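Local structure of glycerol dehydrogenase (Bacillus coagulans, 6CSJ) at residues A[111-125]-A[146-160]. The protein probably oxidises glycerol and related polyols with NAD as cofactor, and in this engineered double-mutant form has acquired D-lactate dehydrogenase activity. The protein carries 2 engineered substitutions. Residues are numbered along the deposited sequence; the frame is centred on the assembly and turned at random.
Sequences VIVAPTIASTNAPTS and NPTFVIMDTKVIASA. Engineered in segment 111-125: Asn-121 (natural residue Asp).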
loop_
_atom_site.group_PDB
_atom_site.type_symbol
_atom_site.label_atom_id
_atom_site.label_comp_id
_atom_site.label_asym_id
_atom_site.label_seq_id
_atom_site.Cartn_x
_atom_site.Cartn_y
_atom_site.Cartn_z
ATOM N N VAL A 111 4.073 -2.893 18.055
ATOM C CA VAL A 111 4.827 -2.818 16.803
ATOM C C VAL A 111 4.941 -1.376 16.307
ATOM O O VAL A 111 3.991 -0.592 16.424
ATOM C CB VAL A 111 4.123 -3.644 15.703
ATOM C CG1 VAL A 111 4.947 -3.615 14.426
ATOM C CG2 VAL A 111 3.840 -5.049 16.180
ATOM N N ILE A 112 6.110 -1.048 15.751
ATOM C CA ILE A 112 6.350 0.203 15.041
ATOM C C ILE A 112 6.786 -0.162 13.632
ATOM O O ILE A 112 7.738 -0.913 13.451
ATOM C CB ILE A 112 7.429 1.074 15.721
ATOM C CG1 ILE A 112 6.991 1.418 17.156
ATOM C CG2 ILE A 112 7.700 2.348 14.914
ATOM C CD1 ILE A 112 7.907 2.381 17.895
ATOM N N VAL A 113 6.083 0.369 12.632
ATOM C CA VAL A 113 6.484 0.207 11.239
ATOM C C VAL A 113 6.940 1.562 10.736
ATOM O O VAL A 113 6.285 2.576 10.978
ATOM C CB VAL A 113 5.378 -0.424 10.349
ATOM C CG1 VAL A 113 5.048 -1.827 10.850
ATOM C CG2 VAL A 113 4.107 0.407 10.302
ATOM N N ALA A 114 8.096 1.568 10.074
ATOM C CA ALA A 114 8.725 2.777 9.581
ATOM C C ALA A 114 9.134 2.561 8.128
ATOM O O ALA A 114 10.266 2.178 7.862
ATOM C CB ALA A 114 9.922 3.137 10.451
ATOM N N PRO A 115 8.205 2.798 7.180
ATOM C CA PRO A 115 8.535 2.601 5.768
ATOM C C PRO A 115 9.603 3.579 5.305
ATOM O O PRO A 115 9.626 4.726 5.760
ATOM C CB PRO A 115 7.219 2.870 5.030
ATOM C CG PRO A 115 6.158 2.874 6.066
ATOM C CD PRO A 115 6.817 3.260 7.357
ATOM N N THR A 116 10.489 3.099 4.444
ATOM C CA THR A 116 11.485 3.929 3.788
ATOM C C THR A 116 11.030 4.374 2.392
ATOM O O THR A 116 11.775 5.067 1.684
ATOM C CB THR A 116 12.819 3.169 3.668
ATOM O OG1 THR A 116 12.589 1.933 2.993
ATOM C CG2 THR A 116 13.387 2.888 5.035
ATOM N N ILE A 117 9.825 3.955 2.000
ATOM C CA ILE A 117 9.186 4.346 0.736
ATOM C C ILE A 117 7.698 4.529 1.015
ATOM O O ILE A 117 7.186 4.030 2.027
ATOM C CB ILE A 117 9.385 3.276 -0.368
ATOM C CG1 ILE A 117 8.586 1.983 -0.039
ATOM C CG2 ILE A 117 10.878 3.019 -0.591
ATOM C CD1 ILE A 117 8.981 0.745 -0.821
ATOM N N ALA A 118 7.011 5.235 0.126
ATOM C CA ALA A 118 5.572 5.490 0.262
ATOM C C ALA A 118 4.889 5.096 -1.048
ATOM O O ALA A 118 4.324 5.928 -1.753
ATOM C CB ALA A 118 5.318 6.937 0.614
ATOM N N SER A 119 4.950 3.791 -1.330
ATOM C CA SER A 119 4.532 3.200 -2.602
ATOM C C SER A 119 3.258 2.346 -2.541
ATOM O O SER A 119 2.749 1.937 -3.585
ATOM C CB SER A 119 5.677 2.326 -3.137
ATOM O OG SER A 119 5.971 1.290 -2.214
ATOM N N THR A 120 2.778 2.024 -1.341
ATOM C CA THR A 120 1.513 1.295 -1.206
ATOM C C THR A 120 0.793 1.776 0.054
ATOM O O THR A 120 1.375 2.476 0.890
ATOM C CB THR A 120 1.694 -0.258 -1.125
ATOM O OG1 THR A 120 2.059 -0.665 0.219
ATOM C CG2 THR A 120 2.756 -0.807 -2.123
ATOM N N ASN A 121 -0.467 1.374 0.189
ATOM C CA ASN A 121 -1.241 1.653 1.399
ATOM C C ASN A 121 -1.232 0.491 2.424
ATOM O O ASN A 121 -2.032 0.481 3.356
ATOM C CB ASN A 121 -2.671 2.085 1.034
ATOM C CG ASN A 121 -3.451 1.011 0.287
ATOM O OD1 ASN A 121 -3.050 -0.139 0.225
ATOM N ND2 ASN A 121 -4.575 1.405 -0.289
ATOM N N ALA A 122 -0.300 -0.448 2.275
ATOM C CA ALA A 122 -0.170 -1.594 3.212
ATOM C C ALA A 122 0.305 -1.267 4.646
ATOM O O ALA A 122 -0.153 -1.913 5.578
ATOM C CB ALA A 122 0.740 -2.662 2.605
ATOM N N PRO A 123 1.226 -0.277 4.821
ATOM C CA PRO A 123 1.856 -0.067 6.130
ATOM C C PRO A 123 0.935 0.056 7.338
ATOM O O PRO A 123 1.225 -0.539 8.381
ATOM C CB PRO A 123 2.629 1.219 5.929
ATOM C CG PRO A 123 3.082 1.110 4.524
ATOM C CD PRO A 123 1.900 0.543 3.791
ATOM N N THR A 124 -0.167 0.783 7.204
ATOM C CA THR A 124 -1.094 0.978 8.325
ATOM C C THR A 124 -1.984 -0.230 8.606
ATOM O O THR A 124 -2.662 -0.249 9.635
ATOM C CB THR A 124 -2.047 2.165 8.059
ATOM O OG1 THR A 124 -2.737 1.951 6.810
ATOM C CG2 THR A 124 -1.274 3.471 8.005
ATOM N N SER A 125 -2.007 -1.219 7.703
ATOM C CA SER A 125 -3.020 -2.275 7.738
ATOM C C SER A 125 -2.685 -3.430 8.688
ATOM O O SER A 125 -1.509 -3.744 8.902
ATOM C CB SER A 125 -3.241 -2.838 6.335
ATOM O OG SER A 125 -2.152 -3.674 5.949
ATOM N N ASN A 146 -4.148 -3.275 14.020
ATOM C CA ASN A 146 -3.262 -2.490 13.178
ATOM C C ASN A 146 -1.997 -2.187 13.969
ATOM O O ASN A 146 -2.060 -2.073 15.185
ATOM C CB ASN A 146 -3.914 -1.175 12.755
ATOM C CG ASN A 146 -5.128 -1.366 11.862
ATOM O OD1 ASN A 146 -6.198 -1.730 12.332
ATOM N ND2 ASN A 146 -4.968 -1.098 10.575
ATOM N N PRO A 147 -0.845 -2.044 13.289
ATOM C CA PRO A 147 0.402 -1.755 14.002
ATOM C C PRO A 147 0.248 -0.576 14.947
ATOM O O PRO A 147 -0.462 0.383 14.622
ATOM C CB PRO A 147 1.388 -1.401 12.880
ATOM C CG PRO A 147 0.555 -1.217 11.638
ATOM C CD PRO A 147 -0.638 -2.095 11.827
ATOM N N THR A 148 0.900 -0.650 16.109
ATOM C CA THR A 148 0.733 0.357 17.152
ATOM C C THR A 148 1.097 1.767 16.642
ATOM O O THR A 148 0.278 2.670 16.743
ATOM C CB THR A 148 1.553 0.001 18.418
ATOM O OG1 THR A 148 1.559 -1.424 18.615
ATOM C CG2 THR A 148 0.969 0.678 19.667
ATOM N N PHE A 149 2.304 1.939 16.096
ATOM C CA PHE A 149 2.744 3.208 15.505
ATOM C C PHE A 149 3.159 2.976 14.056
ATOM O O PHE A 149 3.793 1.970 13.743
ATOM C CB PHE A 149 3.985 3.837 16.182
ATOM C CG PHE A 149 3.842 4.198 17.646
ATOM C CD1 PHE A 149 2.621 4.209 18.325
ATOM C CD2 PHE A 149 4.986 4.600 18.349
ATOM C CE1 PHE A 149 2.557 4.549 19.675
ATOM C CE2 PHE A 149 4.919 4.949 19.694
ATOM C CZ PHE A 149 3.703 4.923 20.356
ATOM N N VAL A 150 2.824 3.939 13.200
ATOM C CA VAL A 150 3.404 4.064 11.877
ATOM C C VAL A 150 4.204 5.375 11.868
ATOM O O VAL A 150 3.665 6.418 12.241
ATOM C CB VAL A 150 2.318 4.092 10.786
ATOM C CG1 VAL A 150 2.945 4.210 9.401
ATOM C CG2 VAL A 150 1.448 2.847 10.897
ATOM N N ILE A 151 5.473 5.309 11.452
ATOM C CA ILE A 151 6.370 6.465 11.442
ATOM C C ILE A 151 6.911 6.721 10.036
ATOM O O ILE A 151 7.555 5.847 9.465
ATOM C CB ILE A 151 7.545 6.282 12.433
ATOM C CG1 ILE A 151 6.999 6.247 13.872
ATOM C CG2 ILE A 151 8.574 7.416 12.281
ATOM C CD1 ILE A 151 8.038 5.987 14.934
ATOM N N MET A 152 6.664 7.924 9.503
ATOM C CA MET A 152 7.088 8.301 8.153
ATOM C C MET A 152 8.193 9.368 8.223
ATOM O O MET A 152 7.926 10.546 8.498
ATOM C CB MET A 152 5.897 8.833 7.332
ATOM C CG MET A 152 4.669 7.938 7.289
ATOM S SD MET A 152 4.963 6.245 6.736
ATOM C CE MET A 152 5.158 6.451 4.965
ATOM N N ASP A 153 9.433 8.941 7.989
ATOM C CA ASP A 153 10.574 9.851 7.905
ATOM C C ASP A 153 10.628 10.352 6.476
ATOM O O ASP A 153 11.124 9.661 5.581
ATOM C CB ASP A 153 11.875 9.138 8.290
ATOM C CG ASP A 153 13.047 10.101 8.507
ATOM O OD1 ASP A 153 13.216 11.065 7.726
ATOM O OD2 ASP A 153 13.799 9.879 9.477
ATOM N N THR A 154 10.100 11.552 6.260
ATOM C CA THR A 154 9.924 12.078 4.909
ATOM C C THR A 154 11.251 12.377 4.219
ATOM O O THR A 154 11.331 12.324 2.993
ATOM C CB THR A 154 9.033 13.326 4.916
ATOM O OG1 THR A 154 9.581 14.311 5.787
ATOM C CG2 THR A 154 7.655 12.958 5.405
ATOM N N LYS A 155 12.291 12.666 5.005
ATOM C CA LYS A 155 13.631 12.883 4.472
ATOM C C LYS A 155 14.201 11.590 3.907
ATOM O O LYS A 155 14.721 11.574 2.801
ATOM C CB LYS A 155 14.561 13.433 5.561
ATOM C CG LYS A 155 15.908 13.921 5.054
ATOM C CD LYS A 155 16.937 14.008 6.184
ATOM C CE LYS A 155 18.177 14.751 5.732
ATOM N NZ LYS A 155 18.928 15.303 6.893
ATOM N N VAL A 156 14.094 10.502 4.663
ATOM C CA VAL A 156 14.523 9.190 4.174
ATOM C C VAL A 156 13.693 8.774 2.958
ATOM O O VAL A 156 14.260 8.329 1.961
ATOM C CB VAL A 156 14.466 8.113 5.280
ATOM C CG1 VAL A 156 14.707 6.717 4.705
ATOM C CG2 VAL A 156 15.478 8.431 6.374
ATOM N N ILE A 157 12.373 8.957 3.032
ATOM C CA ILE A 157 11.459 8.562 1.945
ATOM C C ILE A 157 11.744 9.294 0.632
ATOM O O ILE A 157 11.692 8.685 -0.445
ATOM C CB ILE A 157 9.972 8.734 2.352
ATOM C CG1 ILE A 157 9.604 7.712 3.436
ATOM C CG2 ILE A 157 9.025 8.587 1.155
ATOM C CD1 ILE A 157 8.426 8.121 4.283
ATOM N N ALA A 158 12.057 10.582 0.723
ATOM C CA ALA A 158 12.367 11.374 -0.462
ATOM C C ALA A 158 13.643 10.911 -1.189
ATOM O O ALA A 158 13.787 11.175 -2.377
ATOM C CB ALA A 158 12.460 12.859 -0.106
ATOM N N SER A 159 14.559 10.230 -0.497
ATOM C CA SER A 159 15.761 9.667 -1.148
ATOM C C SER A 159 15.472 8.465 -2.077
ATOM O O SER A 159 16.322 8.108 -2.900
ATOM C CB SER A 159 16.840 9.286 -0.128
ATOM O OG SER A 159 16.648 7.972 0.370
ATOM N N ALA A 160 14.293 7.844 -1.952
ATOM C CA ALA A 160 13.867 6.773 -2.875
ATOM C C ALA A 160 13.598 7.301 -4.290
ATOM O O ALA A 160 13.302 8.474 -4.450
ATOM C CB ALA A 160 12.624 6.079 -2.334
HETATM O O HOH W 1 9.888 6.014 8.098
#
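Strands 111-115 and 149-153 pair in parallel, their axes 4.8 Å apart at 23°: Val-113 gives its N to Phe-149 O (3.0 Å) and takes Ile-151 N on its O (2.9 Å), while Phe-149 N donates to Val-111 O. Ahead of the strand, Thr-148 OG1 accepts from Val-111 N at 165°. Where the strands part, a water bridges them, donating to Pro-115 O and Ile-151 O and accepting from Asp-153 N. On one face, Ile-112 lies alongside Phe-149, Ile-112 CD1 being 3.7 Å from Phe-149 CD2, and the CG2 branch of Ile-112 meets Ile-151 CD1. On the other, Val-113 CG2 touches Val-150 CG2 at 3.7 Å, and Thr-124 CG2 covers that same Val-150 methyl. Met-152, bent at chi2 and chi3, brings SD to the CG-CD side of the Pro-115 ring, 3.6 Å from CD, the two side chains crossing at about a right angle. Asn-146 ND2 holds Thr-124 O in its amide plane (2.6 Å, 177°) and also bonds Glu-246, tying the returning loop to helix 228-248. Beyond the strands, Ile-157 CG2 packs on Ala-118 CB. The loop after Pro-115 runs toward the helical domain, where the backbone N of engineered Asn-121 bonds Asp-171 and its ND2 bonds Ser-241 OG. Flanked by strands 10-14 and 87-92, this pair belongs to the parallel sheet of the Rossmann-like N-terminal domain of iron-containing alcohol dehydrogenases.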